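Local coordinates for carboxysome shell vertex protein CcmL (Gloeobacter violaceus, PDB 4JW0) that probably forms the pentameric vertices of the carboxysome shell, the polyhedral compartment in which RuBisCO is sequestered, at residues P17-V20 and G21-F24. Residues are numbered along the deposited sequence; the frame is centred on the assembly and turned at random.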
ATOM      1  N   PRO A  17     -21.694  -7.031  -9.017  1.00 34.28           N
ATOM      2  CA  PRO A  17     -22.792  -7.580  -8.207  1.00 35.02           C
ATOM      3  C   PRO A  17     -22.413  -7.895  -6.758  1.00 34.85           C
ATOM      4  O   PRO A  17     -23.269  -7.817  -5.877  1.00 32.66           O
ATOM      5  CB  PRO A  17     -23.183  -8.865  -8.957  1.00 36.53           C
ATOM      6  CG  PRO A  17     -22.051  -9.149  -9.892  1.00 47.43           C
ATOM      7  CD  PRO A  17     -21.471  -7.818 -10.241  1.00 37.25           C
ATOM      8  N   SER A  18     -21.156  -8.247  -6.512  1.00 33.99           N
ATOM      9  CA  SER A  18     -20.708  -8.553  -5.161  1.00 34.75           C
ATOM     10  C   SER A  18     -20.780  -7.339  -4.236  1.00 32.89           C
ATOM     11  O   SER A  18     -20.705  -7.481  -3.015  1.00 36.49           O
ATOM     12  CB  SER A  18     -19.280  -9.086  -5.184  1.00 32.46           C
ATOM     13  OG  SER A  18     -18.400  -8.165  -5.804  1.00 39.98           O
ATOM     14  N   MET A  19     -20.926  -6.150  -4.812  1.00 29.16           N
ATOM     15  CA  MET A  19     -20.939  -4.917  -4.021  1.00 27.37           C
ATOM     16  C   MET A  19     -22.340  -4.432  -3.651  1.00 32.55           C
ATOM     17  O   MET A  19     -22.493  -3.399  -2.998  1.00 39.36           O
ATOM     18  CB  MET A  19     -20.189  -3.817  -4.768  1.00 29.29           C
ATOM     19  CG  MET A  19     -18.701  -4.100  -4.943  1.00 25.04           C
ATOM     20  SD  MET A  19     -17.851  -4.350  -3.374  1.00 29.44           S
ATOM     21  CE  MET A  19     -18.208  -2.775  -2.593  1.00 35.65           C
ATOM     22  N   VAL A  20     -23.366  -5.172  -4.055  1.00 33.85           N
ATOM     23  CA  VAL A  20     -24.729  -4.801  -3.701  1.00 32.65           C
ATOM     24  C   VAL A  20     -24.907  -4.815  -2.187  1.00 30.57           C
ATOM     25  O   VAL A  20     -24.468  -5.744  -1.513  1.00 36.14           O
ATOM     26  CB  VAL A  20     -25.759  -5.746  -4.347  1.00 41.78           C
ATOM     27  CG1 VAL A  20     -27.146  -5.494  -3.774  1.00 35.46           C
ATOM     28  CG2 VAL A  20     -25.757  -5.570  -5.853  1.00 31.32           C
ATOM     29  N   GLY A  21     -25.542  -3.772  -1.661  1.00 33.47           N
ATOM     30  CA  GLY A  21     -25.824  -3.678  -0.241  1.00 35.88           C
ATOM     31  C   GLY A  21     -24.812  -2.844   0.522  1.00 32.74           C
ATOM     32  O   GLY A  21     -25.045  -2.457   1.671  1.00 36.66           O
ATOM     33  N   VAL A  22     -23.680  -2.566  -0.111  1.00 32.35           N
ATOM     34  CA  VAL A  22     -22.593  -1.862   0.554  1.00 29.16           C
ATOM     35  C   VAL A  22     -22.814  -0.354   0.515  1.00 26.52           C
ATOM     36  O   VAL A  22     -23.046   0.216  -0.544  1.00 29.17           O
ATOM     37  CB  VAL A  22     -21.250  -2.191  -0.108  1.00 30.98           C
ATOM     38  CG1 VAL A  22     -20.115  -1.473   0.604  1.00 29.92           C
ATOM     39  CG2 VAL A  22     -21.021  -3.695  -0.114  1.00 33.47           C
ATOM     40  N   LYS A  23     -22.749   0.284   1.679  1.00 24.51           N
ATOM     41  CA  LYS A  23     -22.829   1.731   1.757  1.00 26.13           C
ATOM     42  C   LYS A  23     -21.432   2.328   1.652  1.00 28.66           C
ATOM     43  O   LYS A  23     -20.508   1.903   2.348  1.00 24.71           O
ATOM     44  CB  LYS A  23     -23.489   2.163   3.065  1.00 28.98           C
ATOM     45  CG  LYS A  23     -23.754   3.656   3.150  1.00 44.11           C
ATOM     46  CD  LYS A  23     -24.473   4.024   4.438  1.00 58.43           C
ATOM     47  CE  LYS A  23     -24.676   5.530   4.537  1.00 51.50           C
ATOM     48  NZ  LYS A  23     -25.165   6.093   3.251  1.00 71.11           N
ATOM     49  N   PHE A  24     -21.280   3.308   0.771  1.00 24.05           N
ATOM     50  CA  PHE A  24     -19.984   3.936   0.538  1.00 23.24           C
ATOM     51  C   PHE A  24     -19.948   5.313   1.176  1.00 24.62           C
ATOM     52  O   PHE A  24     -20.739   6.184   0.818  1.00 28.35           O
ATOM     53  CB  PHE A  24     -19.713   4.080  -0.963  1.00 20.82           C
ATOM     54  CG  PHE A  24     -19.732   2.781  -1.721  1.00 24.24           C
ATOM     55  CD1 PHE A  24     -18.783   1.797  -1.475  1.00 28.05           C
ATOM     56  CD2 PHE A  24     -20.682   2.554  -2.704  1.00 24.22           C
ATOM     57  CE1 PHE A  24     -18.792   0.612  -2.183  1.00 31.95           C
ATOM     58  CE2 PHE A  24     -20.692   1.368  -3.416  1.00 30.55           C
ATOM     59  CZ  PHE A  24     -19.752   0.396  -3.153  1.00 27.25           C
TER
HETATM   60  O   HOH W   1     -23.199  -0.681  -3.135  1.00 45.00           O
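G21 follows V20 at the third position of a type II beta turn running from M19 to V22, and it has the positive phi (97°) expected at that position, where glycine is common. The M19 carbonyl lies near G21 N as well, but the angle is too poor for a bond.

V22 closes the turn: its N donates to M19 O over 3.2 Å. A water gives a second grip on the same oxygen, donating to M19 O at 2.8 Å and to V22 O at 2.7 Å, and so bridges the two ends of the turn. The V22 side chain points toward 17-20, CG2 lying 3.3 Å from M19 O. The same V22 CG2 is 3.9 Å from the methyl M19 CE, an apolar contact alongside the polar closure.

The turn shares M19 with the 3-10 segment 17-19 and leads the chain into strand 24-30 of the OB-fold sheet. K23 pairs through its backbone with D45, and F24 with V10 of strand 2-11.

F24 receives the end of M19. Bends at chi2 (-58°) and chi3 (-59°) fold the methionine chain so that CE points to F24, the two side chains crossing at about a right angle. This methyl reaches the ring's edge, near the ring plane, with M19 CE 3.5 Å from F24 CE1 and 3.6 Å from F24 CZ. Both residues are buried where subunits of the pentamer meet, M19 packing on I79, and F24 on M1, both of a neighbouring subunit.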